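Local coordinates for beta-glucuronidase (PDB 6U7J), which hydrolyses beta-glucuronides and, as a gut microbial family 2 glycoside hydrolase, probably helps reactivate estrogens by freeing them from glucuronic acid, at residues 101-106 and 119-124; 361-366 and 394-399; 508-513 and 568-573. All coordinates share one frame; numbering follows the deposited sequence.

Contact 1. Residues 101-106 and 119-124; sequences VTHHAV and GGFLPF
F124, G120 and H103 bury the most surface where 119-124 folds against 101-106. The F124 ring brings its CZ corner to two apolar residues: V101 CG2 comes to the ring edge, near its plane, 3.8 Å from F124 CZ, and A105 CB lies 3.7 Å from the same atom. F124 CG sits between the backbone N and the carbonyl carbon (chi1 58°), a torsion that sets this corner against V101 CG2 and A105 CB. G120 has no side chain, and its CA passes 3.7 Å from T102 CA. Its backbone is held on several sides: G120 O takes the T102 hydroxyl on a lone pair in the carbonyl plane (OG1 to O 2.8 Å), while G120 CA directs a C-H at V101 O. G120 N reaches H103 ND1 through one water. A second water accepts from V101 N and lies between it and the carbonyls of G119 and L122. The H103 imidazole carries T102 CG2 over the centre of one face, 3.6 Å above the plane, the two residues being joined by a cis peptide bond. H103 CE1 meets F121 CE2 at 4.1 Å with the rings oblique to each other, planes at 75°, and NE2 bonds to N180. G119 N gives H103 O a weak hydrogen bond. H103 and H104 both face G144 as a classic beta bulge at the start of strand 104-109, which pairs with strands 112-118 and 135-144. F124 stacks on H117 and F121 on Y342, and L122 leans on helix 386-403.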
ATOM      1  N   VAL B 101      24.583 -13.915 -22.551  1.00 32.43           N
ATOM      2  CA  VAL B 101      25.349 -12.988 -21.727  1.00 32.31           C
ATOM      3  C   VAL B 101      24.967 -11.599 -22.205  1.00 31.63           C
ATOM      4  O   VAL B 101      25.082 -11.307 -23.399  1.00 29.27           O
ATOM      5  CB  VAL B 101      26.872 -13.203 -21.851  1.00 29.24           C
ATOM      6  CG1 VAL B 101      27.633 -12.083 -21.161  1.00 29.11           C
ATOM      7  CG2 VAL B 101      27.274 -14.553 -21.290  1.00 28.64           C
ATOM      8  N   THR B 102      24.507 -10.749 -21.292  1.00 31.06           N
ATOM      9  CA  THR B 102      23.870  -9.482 -21.636  1.00 28.58           C
ATOM     10  C   THR B 102      24.773  -8.326 -21.235  1.00 31.54           C
ATOM     11  O   THR B 102      24.988  -8.098 -20.039  1.00 29.24           O
ATOM     12  CB  THR B 102      22.528  -9.377 -20.913  1.00 31.33           C
ATOM     13  OG1 THR B 102      21.797 -10.595 -21.102  1.00 31.37           O
ATOM     14  CG2 THR B 102      21.729  -8.190 -21.406  1.00 25.06           C
ATOM     15  N   HIS B 103      25.267  -7.556 -22.209  1.00 32.05           N
ATOM     16  CA  HIS B 103      24.966  -7.675 -23.634  1.00 30.47           C
ATOM     17  C   HIS B 103      26.108  -8.299 -24.427  1.00 33.79           C
ATOM     18  O   HIS B 103      25.880  -8.971 -25.435  1.00 34.34           O
ATOM     19  CB  HIS B 103      24.689  -6.296 -24.228  1.00 30.11           C
ATOM     20  CG  HIS B 103      23.425  -5.660 -23.735  1.00 33.73           C
ATOM     21  ND1 HIS B 103      22.186  -5.976 -24.251  1.00 30.50           N
ATOM     22  CD2 HIS B 103      23.213  -4.709 -22.795  1.00 31.68           C
ATOM     23  CE1 HIS B 103      21.263  -5.246 -23.652  1.00 30.57           C
ATOM     24  NE2 HIS B 103      21.859  -4.470 -22.763  1.00 31.88           N
ATOM     25  N   HIS B 104      27.334  -8.051 -23.966  1.00 30.63           N
ATOM     26  CA  HIS B 104      28.559  -8.401 -24.675  1.00 34.25           C
ATOM     27  C   HIS B 104      29.429  -9.296 -23.806  1.00 33.50           C
ATOM     28  O   HIS B 104      29.530  -9.082 -22.594  1.00 29.77           O
ATOM     29  CB  HIS B 104      29.345  -7.136 -25.053  1.00 32.52           C
ATOM     30  CG  HIS B 104      28.505  -6.083 -25.702  1.00 35.00           C
ATOM     31  ND1 HIS B 104      27.838  -6.290 -26.890  1.00 35.77           N
ATOM     32  CD2 HIS B 104      28.210  -4.817 -25.320  1.00 35.42           C
ATOM     33  CE1 HIS B 104      27.176  -5.194 -27.215  1.00 36.03           C
ATOM     34  NE2 HIS B 104      27.380  -4.287 -26.278  1.00 29.99           N
ATOM     35  N   ALA B 105      30.077 -10.287 -24.426  1.00 32.45           N
ATOM     36  CA  ALA B 105      30.864 -11.260 -23.683  1.00 31.80           C
ATOM     37  C   ALA B 105      32.258 -11.422 -24.277  1.00 35.42           C
ATOM     38  O   ALA B 105      32.437 -11.427 -25.499  1.00 40.41           O
ATOM     39  CB  ALA B 105      30.173 -12.626 -23.654  1.00 29.33           C
ATOM     40  N   VAL B 106      33.241 -11.566 -23.400  1.00 34.79           N
ATOM     41  CA  VAL B 106      34.560 -12.088 -23.756  1.00 36.31           C
ATOM     42  C   VAL B 106      34.826 -13.249 -22.811  1.00 32.54           C
ATOM     43  O   VAL B 106      34.848 -13.061 -21.589  1.00 33.12           O
ATOM     44  CB  VAL B 106      35.668 -11.023 -23.654  1.00 34.60           C
ATOM     45  CG1 VAL B 106      36.996 -11.555 -24.246  1.00 37.08           C
ATOM     46  CG2 VAL B 106      35.262  -9.761 -24.383  1.00 32.00           C
ATOM     47  N   GLY B 119      25.484  -9.244 -28.285  1.00 33.67           N
ATOM     48  CA  GLY B 119      24.066  -9.549 -28.321  1.00 28.05           C
ATOM     49  C   GLY B 119      23.681 -10.252 -27.037  1.00 33.81           C
ATOM     50  O   GLY B 119      24.248 -11.284 -26.670  1.00 27.64           O
ATOM     51  N   GLY B 120      22.682  -9.680 -26.344  1.00 30.47           N
ATOM     52  CA  GLY B 120      22.371 -10.090 -24.994  1.00 29.69           C
ATOM     53  C   GLY B 120      21.306 -11.148 -24.798  1.00 32.11           C
ATOM     54  O   GLY B 120      21.013 -11.496 -23.647  1.00 31.53           O
ATOM     55  N   PHE B 121      20.706 -11.687 -25.864  1.00 31.20           N
ATOM     56  CA  PHE B 121      19.532 -12.528 -25.655  1.00 28.80           C
ATOM     57  C   PHE B 121      19.516 -13.796 -26.509  1.00 31.58           C
ATOM     58  O   PHE B 121      18.445 -14.391 -26.683  1.00 28.68           O
ATOM     59  CB  PHE B 121      18.269 -11.705 -25.905  1.00 29.08           C
ATOM     60  CG  PHE B 121      18.191 -10.495 -25.033  1.00 31.28           C
ATOM     61  CD1 PHE B 121      17.754 -10.604 -23.730  1.00 27.90           C
ATOM     62  CD2 PHE B 121      18.638  -9.274 -25.488  1.00 31.24           C
ATOM     63  CE1 PHE B 121      17.718  -9.503 -22.897  1.00 33.03           C
ATOM     64  CE2 PHE B 121      18.606  -8.160 -24.661  1.00 36.89           C
ATOM     65  CZ  PHE B 121      18.146  -8.276 -23.363  1.00 32.54           C
ATOM     66  N   LEU B 122      20.662 -14.241 -27.018  1.00 29.75           N
ATOM     67  CA  LEU B 122      20.730 -15.437 -27.855  1.00 35.57           C
ATOM     68  C   LEU B 122      21.992 -16.220 -27.517  1.00 30.39           C
ATOM     69  O   LEU B 122      23.023 -15.626 -27.197  1.00 30.83           O
ATOM     70  CB  LEU B 122      20.717 -15.079 -29.353  1.00 32.56           C
ATOM     71  CG  LEU B 122      19.346 -14.687 -29.906  1.00 33.37           C
ATOM     72  CD1 LEU B 122      19.491 -13.990 -31.254  1.00 34.24           C
ATOM     73  CD2 LEU B 122      18.462 -15.913 -30.027  1.00 27.92           C
ATOM     74  N   PRO B 123      21.934 -17.546 -27.567  1.00 29.82           N
ATOM     75  CA  PRO B 123      23.046 -18.356 -27.061  1.00 31.70           C
ATOM     76  C   PRO B 123      24.267 -18.319 -27.966  1.00 35.04           C
ATOM     77  O   PRO B 123      24.212 -17.930 -29.134  1.00 37.14           O
ATOM     78  CB  PRO B 123      22.457 -19.767 -27.017  1.00 31.70           C
ATOM     79  CG  PRO B 123      21.458 -19.774 -28.133  1.00 32.04           C
ATOM     80  CD  PRO B 123      20.850 -18.382 -28.115  1.00 32.32           C
ATOM     81  N   PHE B 124      25.390 -18.749 -27.397  1.00 35.75           N
ATOM     82  CA  PHE B 124      26.612 -18.965 -28.158  1.00 33.14           C
ATOM     83  C   PHE B 124      27.410 -20.063 -27.471  1.00 34.94           C
ATOM     84  O   PHE B 124      27.137 -20.430 -26.323  1.00 31.71           O
ATOM     85  CB  PHE B 124      27.433 -17.677 -28.308  1.00 28.64           C
ATOM     86  CG  PHE B 124      27.834 -17.039 -26.996  1.00 31.53           C
ATOM     87  CD1 PHE B 124      26.935 -16.242 -26.286  1.00 32.24           C
ATOM     88  CD2 PHE B 124      29.114 -17.206 -26.491  1.00 33.45           C
ATOM     89  CE1 PHE B 124      27.305 -15.636 -25.088  1.00 33.41           C
ATOM     90  CE2 PHE B 124      29.500 -16.603 -25.287  1.00 34.39           C
ATOM     91  CZ  PHE B 124      28.592 -15.820 -24.582  1.00 32.44           C
TER
HETATM   92  O   HOH W   1      24.015 -13.481 -25.358  1.00 33.67           O
HETATM   93  O   HOH W   2      22.141  -7.020 -26.751  1.00 34.28           O

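Contact 2. Residues 361-366 and 394-399; sequences DEVPAV and QVLKEL
V363 lays its CG1 methyl into a row of apolar side chains on one side of helix 386-403, overlapping L399, L396 and V395. The closest touch, V363 CG1 to L399 CD2 at 3.4 Å, is tighter than usual van der Waals contact, so the packing is locally tight at this one point and perhaps slightly strained. With CG1 anti to the carbonyl carbon (chi1 -68°), V363 turns this methyl, rather than CG2, onto L399 and L396. L396 crosses the valine at about a right angle, its CD2 coming within 3.7 Å of V363 CG1, and V395 CG1 closes the row one turn before L399. V395 CG1 also lies 3.9 Å from P364 CD. L399 extends from the helix with CG anti to the backbone N (chi1 -179°); its CD2 packs mainly on V363, and L399 CD1 lies against the D361 carboxylate, 3.9 Å from D361 OD2. No hydrogen bond spans the interface, and the neighbouring E362 turns the other way, to S413, R338 and H341. L396 also packs on V432 and I436 of helix 424-439. Strand 358-362, helix 386-403 and strand 409-416, which pairs in parallel with the first strand, form a beta-alpha-beta crossover, the building principle of the TIM barrel: the end of a barrel strand and the residues just beyond it pack against the helix that follows.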
ATOM      1  N   ASP B 361       7.488 -14.354 -31.851  1.00 30.24           N
ATOM      2  CA  ASP B 361       8.905 -14.335 -31.488  1.00 29.22           C
ATOM      3  C   ASP B 361       9.587 -13.087 -32.052  1.00 33.03           C
ATOM      4  O   ASP B 361       9.551 -12.850 -33.268  1.00 33.60           O
ATOM      5  CB  ASP B 361       9.567 -15.597 -32.040  1.00 30.79           C
ATOM      6  CG  ASP B 361      10.685 -16.128 -31.170  1.00 31.06           C
ATOM      7  OD1 ASP B 361      11.188 -15.418 -30.261  1.00 33.25           O
ATOM      8  OD2 ASP B 361      11.087 -17.274 -31.436  1.00 31.09           O
ATOM      9  N   GLU B 362      10.242 -12.308 -31.180  1.00 29.73           N
ATOM     10  CA  GLU B 362      10.679 -10.957 -31.527  1.00 31.14           C
ATOM     11  C   GLU B 362      12.172 -10.750 -31.266  1.00 33.97           C
ATOM     12  O   GLU B 362      12.696 -11.202 -30.243  1.00 33.89           O
ATOM     13  CB  GLU B 362       9.867  -9.915 -30.741  1.00 30.12           C
ATOM     14  CG  GLU B 362      10.056  -8.470 -31.209  1.00 35.77           C
ATOM     15  CD  GLU B 362       9.091  -7.496 -30.524  1.00 39.57           C
ATOM     16  OE1 GLU B 362       7.973  -7.285 -31.064  1.00 33.81           O
ATOM     17  OE2 GLU B 362       9.447  -6.956 -29.440  1.00 33.23           O
ATOM     18  N   VAL B 363      12.849 -10.045 -32.181  1.00 31.36           N
ATOM     19  CA  VAL B 363      14.269  -9.707 -32.014  1.00 33.29           C
ATOM     20  C   VAL B 363      14.410  -8.364 -31.298  1.00 31.52           C
ATOM     21  O   VAL B 363      13.484  -7.545 -31.333  1.00 35.25           O
ATOM     22  CB  VAL B 363      15.015  -9.686 -33.365  1.00 33.10           C
ATOM     23  CG1 VAL B 363      15.117 -11.101 -33.944  1.00 30.48           C
ATOM     24  CG2 VAL B 363      14.378  -8.706 -34.347  1.00 31.07           C
ATOM     25  N   PRO B 364      15.549  -8.072 -30.659  1.00 31.45           N
ATOM     26  CA  PRO B 364      15.635  -6.841 -29.860  1.00 34.43           C
ATOM     27  C   PRO B 364      15.901  -5.583 -30.675  1.00 34.22           C
ATOM     28  O   PRO B 364      16.689  -4.726 -30.263  1.00 38.72           O
ATOM     29  CB  PRO B 364      16.790  -7.125 -28.890  1.00 32.56           C
ATOM     30  CG  PRO B 364      17.327  -8.522 -29.253  1.00 32.99           C
ATOM     31  CD  PRO B 364      16.804  -8.839 -30.618  1.00 30.83           C
ATOM     32  N   ALA B 365      15.236  -5.453 -31.819  1.00 32.54           N
ATOM     33  CA  ALA B 365      15.286  -4.230 -32.622  1.00 33.21           C
ATOM     34  C   ALA B 365      14.304  -3.193 -32.063  1.00 36.09           C
ATOM     35  O   ALA B 365      13.313  -2.804 -32.684  1.00 34.95           O
ATOM     36  CB  ALA B 365      14.993  -4.558 -34.079  1.00 30.39           C
ATOM     37  N   VAL B 366      14.604  -2.762 -30.845  1.00 36.63           N
ATOM     38  CA  VAL B 366      13.770  -1.854 -30.075  1.00 36.16           C
ATOM     39  C   VAL B 366      14.626  -0.654 -29.714  1.00 38.35           C
ATOM     40  O   VAL B 366      15.842  -0.775 -29.519  1.00 33.45           O
ATOM     41  CB  VAL B 366      13.202  -2.543 -28.810  1.00 37.04           C
ATOM     42  CG1 VAL B 366      14.331  -2.936 -27.862  1.00 31.03           C
ATOM     43  CG2 VAL B 366      12.158  -1.657 -28.109  1.00 35.53           C
ATOM     44  N   GLN B 394      21.866 -10.442 -38.919  1.00 35.04           N
ATOM     45  CA  GLN B 394      22.555 -11.532 -38.239  1.00 35.70           C
ATOM     46  C   GLN B 394      21.789 -12.004 -37.005  1.00 36.08           C
ATOM     47  O   GLN B 394      21.785 -13.201 -36.697  1.00 31.74           O
ATOM     48  CB  GLN B 394      23.975 -11.107 -37.872  1.00 34.02           C
ATOM     49  CG  GLN B 394      24.814 -10.750 -39.090  1.00 43.76           C
ATOM     50  CD  GLN B 394      26.178 -10.185 -38.725  1.00 49.33           C
ATOM     51  OE1 GLN B 394      26.357  -9.604 -37.647  1.00 49.00           O
ATOM     52  NE2 GLN B 394      27.153 -10.353 -39.622  1.00 45.79           N
ATOM     53  N   VAL B 395      21.142 -11.088 -36.272  1.00 33.83           N
ATOM     54  CA  VAL B 395      20.396 -11.537 -35.095  1.00 33.15           C
ATOM     55  C   VAL B 395      19.155 -12.315 -35.523  1.00 30.11           C
ATOM     56  O   VAL B 395      18.765 -13.293 -34.872  1.00 28.69           O
ATOM     57  CB  VAL B 395      20.055 -10.342 -34.186  1.00 39.05           C
ATOM     58  CG1 VAL B 395      19.028 -10.731 -33.128  1.00 37.33           C
ATOM     59  CG2 VAL B 395      21.327  -9.822 -33.521  1.00 38.07           C
ATOM     60  N   LEU B 396      18.545 -11.930 -36.644  1.00 34.52           N
ATOM     61  CA  LEU B 396      17.442 -12.713 -37.203  1.00 31.87           C
ATOM     62  C   LEU B 396      17.895 -14.106 -37.621  1.00 37.05           C
ATOM     63  O   LEU B 396      17.177 -15.095 -37.413  1.00 35.83           O
ATOM     64  CB  LEU B 396      16.853 -11.978 -38.394  1.00 32.42           C
ATOM     65  CG  LEU B 396      15.869 -10.887 -38.004  1.00 37.27           C
ATOM     66  CD1 LEU B 396      15.708  -9.978 -39.192  1.00 36.94           C
ATOM     67  CD2 LEU B 396      14.511 -11.495 -37.566  1.00 28.53           C
ATOM     68  N   LYS B 397      19.072 -14.196 -38.247  1.00 36.24           N
ATOM     69  CA  LYS B 397      19.653 -15.489 -38.592  1.00 32.14           C
ATOM     70  C   LYS B 397      19.797 -16.370 -37.354  1.00 34.00           C
ATOM     71  O   LYS B 397      19.408 -17.547 -37.362  1.00 33.49           O
ATOM     72  CB  LYS B 397      21.011 -15.258 -39.270  1.00 35.17           C
ATOM     73  CG  LYS B 397      21.841 -16.506 -39.549  1.00 38.07           C
ATOM     74  CD  LYS B 397      21.078 -17.482 -40.394  1.00 44.11           C
ATOM     75  CE  LYS B 397      22.018 -18.501 -41.035  1.00 49.09           C
ATOM     76  NZ  LYS B 397      21.213 -19.590 -41.668  1.00 59.10           N
ATOM     77  N   GLU B 398      20.357 -15.805 -36.274  1.00 32.28           N
ATOM     78  CA  GLU B 398      20.544 -16.546 -35.027  1.00 33.06           C
ATOM     79  C   GLU B 398      19.204 -16.945 -34.408  1.00 33.54           C
ATOM     80  O   GLU B 398      19.022 -18.093 -33.983  1.00 34.07           O
ATOM     81  CB  GLU B 398      21.343 -15.702 -34.035  1.00 36.06           C
ATOM     82  CG  GLU B 398      22.865 -15.814 -34.093  1.00 41.24           C
ATOM     83  CD  GLU B 398      23.515 -14.927 -33.035  1.00 53.00           C
ATOM     84  OE1 GLU B 398      23.579 -13.695 -33.262  1.00 57.11           O
ATOM     85  OE2 GLU B 398      23.918 -15.440 -31.960  1.00 50.44           O
ATOM     86  N   LEU B 399      18.255 -16.004 -34.331  1.00 29.33           N
ATOM     87  CA  LEU B 399      16.945 -16.341 -33.768  1.00 33.69           C
ATOM     88  C   LEU B 399      16.282 -17.464 -34.557  1.00 29.99           C
ATOM     89  O   LEU B 399      15.766 -18.421 -33.965  1.00 30.53           O
ATOM     90  CB  LEU B 399      16.025 -15.115 -33.730  1.00 27.55           C
ATOM     91  CG  LEU B 399      14.647 -15.423 -33.136  1.00 28.45           C
ATOM     92  CD1 LEU B 399      14.741 -16.019 -31.741  1.00 28.44           C
ATOM     93  CD2 LEU B 399      13.808 -14.179 -33.101  1.00 29.04           C
TER

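Contact 3. Residues 508-513 and 568-573; sequences GADTIA and NKKGIF
The D510 carboxylate turns one face to the 568-573 loop, with K570 CG above that face, 3.6 Å from D510 CG. At its ends the group is gripped twice. K570 NZ forms a salt bridge to D510 OD1 at 2.8 Å on the syn side, and K569 N donates to D510 OD2 at 2.9 Å on the anti side. Both donors stand about 30° out of the carboxylate plane, displaced toward the covered face. The other flat group, the N568 amide, accepts through OD1 from K570 N, two residues on, which approaches nearly along the C=O axis at 2.8 Å; this Asx turn shapes the loop that presents K569 N and K570. The K570 chain stays extended until it bends at chi4 (57°), which brings the ammonium beside OD1, where it also bonds to Y474. Backbone ties complete the junction: T511 N donates to K569 O at 2.8 Å, and one water links A509 N to K570 O. Farther along, I512 CD1 packs on K569 CG at 3.7 Å, and the same isoleucine touches V565 of the second subunit. N568-K569-K570 matches the N-x-K motif of family 2 beta-glucuronidases, whose asparagine and lysine in relatives recognise the glucuronate carboxylate. By holding both the lysine side chain and the backbone before it, D510 probably fixes the place of K570, consistent with a second-shell part in a sugar-acid site.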
ATOM      1  N   GLY B 508      -3.191  -0.241 -22.571  1.00 31.76           N
ATOM      2  CA  GLY B 508      -3.347  -0.405 -21.131  1.00 33.40           C
ATOM      3  C   GLY B 508      -3.052   0.889 -20.382  1.00 34.32           C
ATOM      4  O   GLY B 508      -3.040   1.973 -20.965  1.00 35.18           O
ATOM      5  N   ALA B 509      -2.816   0.744 -19.076  1.00 33.56           N
ATOM      6  CA  ALA B 509      -2.742   1.899 -18.187  1.00 32.63           C
ATOM      7  C   ALA B 509      -1.970   1.524 -16.929  1.00 33.28           C
ATOM      8  O   ALA B 509      -2.163   0.432 -16.391  1.00 30.50           O
ATOM      9  CB  ALA B 509      -4.150   2.388 -17.821  1.00 29.82           C
ATOM     10  N   ASP B 510      -1.100   2.428 -16.465  1.00 30.82           N
ATOM     11  CA  ASP B 510      -0.383   2.181 -15.220  1.00 31.69           C
ATOM     12  C   ASP B 510      -1.375   2.138 -14.066  1.00 33.52           C
ATOM     13  O   ASP B 510      -2.298   2.966 -13.978  1.00 29.27           O
ATOM     14  CB  ASP B 510       0.671   3.256 -14.955  1.00 27.34           C
ATOM     15  CG  ASP B 510       1.906   3.107 -15.830  1.00 34.32           C
ATOM     16  OD1 ASP B 510       1.856   3.556 -16.998  1.00 35.56           O
ATOM     17  OD2 ASP B 510       2.933   2.554 -15.350  1.00 33.98           O
ATOM     18  N   THR B 511      -1.185   1.162 -13.179  1.00 29.01           N
ATOM     19  CA  THR B 511      -2.129   0.918 -12.096  1.00 33.78           C
ATOM     20  C   THR B 511      -1.371   0.586 -10.822  1.00 32.72           C
ATOM     21  O   THR B 511      -0.589  -0.373 -10.797  1.00 30.05           O
ATOM     22  CB  THR B 511      -3.082  -0.214 -12.472  1.00 33.09           C
ATOM     23  OG1 THR B 511      -3.689   0.114 -13.725  1.00 34.72           O
ATOM     24  CG2 THR B 511      -4.173  -0.377 -11.407  1.00 27.20           C
ATOM     25  N   ILE B 512      -1.578   1.386  -9.777  1.00 29.12           N
ATOM     26  CA  ILE B 512      -0.974   1.107  -8.479  1.00 31.21           C
ATOM     27  C   ILE B 512      -1.914   0.195  -7.713  1.00 29.58           C
ATOM     28  O   ILE B 512      -3.044   0.583  -7.397  1.00 28.94           O
ATOM     29  CB  ILE B 512      -0.700   2.384  -7.678  1.00 32.46           C
ATOM     30  CG1 ILE B 512       0.098   3.411  -8.497  1.00 31.90           C
ATOM     31  CG2 ILE B 512       0.031   2.019  -6.381  1.00 30.69           C
ATOM     32  CD1 ILE B 512       1.489   2.906  -8.949  1.00 30.08           C
ATOM     33  N   ALA B 513      -1.455  -1.014  -7.411  1.00 27.04           N
ATOM     34  CA  ALA B 513      -2.266  -1.918  -6.617  1.00 28.93           C
ATOM     35  C   ALA B 513      -2.707  -1.221  -5.338  1.00 30.63           C
ATOM     36  O   ALA B 513      -1.897  -0.614  -4.623  1.00 29.59           O
ATOM     37  CB  ALA B 513      -1.487  -3.196  -6.291  1.00 31.63           C
ATOM     38  N   ASN B 568       7.436   0.090 -14.433  1.00 28.85           N
ATOM     39  CA  ASN B 568       6.217   0.149 -15.227  1.00 29.64           C
ATOM     40  C   ASN B 568       5.108  -0.577 -14.479  1.00 29.76           C
ATOM     41  O   ASN B 568       5.261  -1.756 -14.123  1.00 33.51           O
ATOM     42  CB  ASN B 568       6.443  -0.465 -16.608  1.00 32.13           C
ATOM     43  CG  ASN B 568       5.262  -0.260 -17.534  1.00 33.81           C
ATOM     44  OD1 ASN B 568       4.125  -0.583 -17.187  1.00 37.72           O
ATOM     45  ND2 ASN B 568       5.522   0.287 -18.719  1.00 32.32           N
ATOM     46  N   LYS B 569       4.003   0.127 -14.240  1.00 26.42           N
ATOM     47  CA  LYS B 569       2.893  -0.393 -13.453  1.00 28.09           C
ATOM     48  C   LYS B 569       1.685  -0.758 -14.314  1.00 31.02           C
ATOM     49  O   LYS B 569       0.574  -0.911 -13.786  1.00 25.68           O
ATOM     50  CB  LYS B 569       2.492   0.615 -12.375  1.00 27.87           C
ATOM     51  CG  LYS B 569       3.471   0.707 -11.186  1.00 30.95           C
ATOM     52  CD  LYS B 569       3.777  -0.686 -10.638  1.00 34.48           C
ATOM     53  CE  LYS B 569       4.359  -0.619  -9.239  1.00 33.45           C
ATOM     54  NZ  LYS B 569       5.843  -0.562  -9.303  1.00 33.64           N
ATOM     55  N   LYS B 570       1.875  -0.912 -15.633  1.00 30.85           N
ATOM     56  CA  LYS B 570       0.771  -1.329 -16.503  1.00 32.21           C
ATOM     57  C   LYS B 570       0.462  -2.814 -16.397  1.00 30.21           C
ATOM     58  O   LYS B 570      -0.445  -3.289 -17.093  1.00 33.49           O
ATOM     59  CB  LYS B 570       1.055  -0.985 -17.972  1.00 31.89           C
ATOM     60  CG  LYS B 570       1.304   0.494 -18.251  1.00 31.88           C
ATOM     61  CD  LYS B 570       1.082   0.810 -19.725  1.00 32.78           C
ATOM     62  CE  LYS B 570       1.210   2.300 -19.984  1.00 35.06           C
ATOM     63  NZ  LYS B 570       2.542   2.771 -19.544  1.00 35.12           N
ATOM     64  N   GLY B 571       1.187  -3.560 -15.567  1.00 24.41           N
ATOM     65  CA  GLY B 571       0.881  -4.963 -15.351  1.00 29.62           C
ATOM     66  C   GLY B 571      -0.576  -5.228 -14.994  1.00 30.51           C
ATOM     67  O   GLY B 571      -1.193  -4.470 -14.230  1.00 29.69           O
ATOM     68  N   ILE B 572      -1.144  -6.279 -15.592  1.00 29.64           N
ATOM     69  CA  ILE B 572      -2.419  -6.823 -15.141  1.00 29.03           C
ATOM     70  C   ILE B 572      -2.200  -7.598 -13.851  1.00 32.29           C
ATOM     71  O   ILE B 572      -3.093  -7.677 -12.999  1.00 24.20           O
ATOM     72  CB  ILE B 572      -3.044  -7.699 -16.253  1.00 31.84           C
ATOM     73  CG1 ILE B 572      -3.677  -6.830 -17.344  1.00 33.17           C
ATOM     74  CG2 ILE B 572      -4.111  -8.616 -15.727  1.00 30.93           C
ATOM     75  CD1 ILE B 572      -4.448  -5.610 -16.810  1.00 30.66           C
ATOM     76  N   PHE B 573      -1.005  -8.161 -13.680  1.00 27.42           N
ATOM     77  CA  PHE B 573      -0.564  -8.777 -12.441  1.00 26.99           C
ATOM     78  C   PHE B 573       0.556  -7.945 -11.809  1.00 30.59           C
ATOM     79  O   PHE B 573       1.247  -7.168 -12.481  1.00 27.02           O
ATOM     80  CB  PHE B 573      -0.078 -10.209 -12.701  1.00 27.89           C
ATOM     81  CG  PHE B 573      -1.138 -11.126 -13.247  1.00 29.29           C
ATOM     82  CD1 PHE B 573      -2.004 -11.796 -12.391  1.00 27.74           C
ATOM     83  CD2 PHE B 573      -1.261 -11.328 -14.621  1.00 29.75           C
ATOM     84  CE1 PHE B 573      -2.991 -12.647 -12.893  1.00 23.06           C
ATOM     85  CE2 PHE B 573      -2.234 -12.186 -15.138  1.00 27.07           C
ATOM     86  CZ  PHE B 573      -3.109 -12.840 -14.270  1.00 27.09           C
TER
HETATM   87  O   HOH W   3      -2.512  -2.004 -18.322  1.00 32.45           O

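In the fold
Along the chain the three contacts follow in series, each closing before the next opens. Contact 1 belongs to the family 2 sugar-binding domain, contacts 2 and 3 to the TIM barrel. The centres of contacts 1 and 2 are about 13 Å apart, and they touch: L122 rests on V395, E398 and L399, so helix 386-403 is packed by a barrel strand end and by the neighbouring domain. Contact 3 stands apart, its centre about 27 Å from that of contact 2, with nearest atoms about 12 Å away. It joins the loops after the adjacent parallel strands 502-506 and 545-551. Contacts 1 and 2 mark the domain seam, contact 3 a barrel-end site probably concerned with substrate.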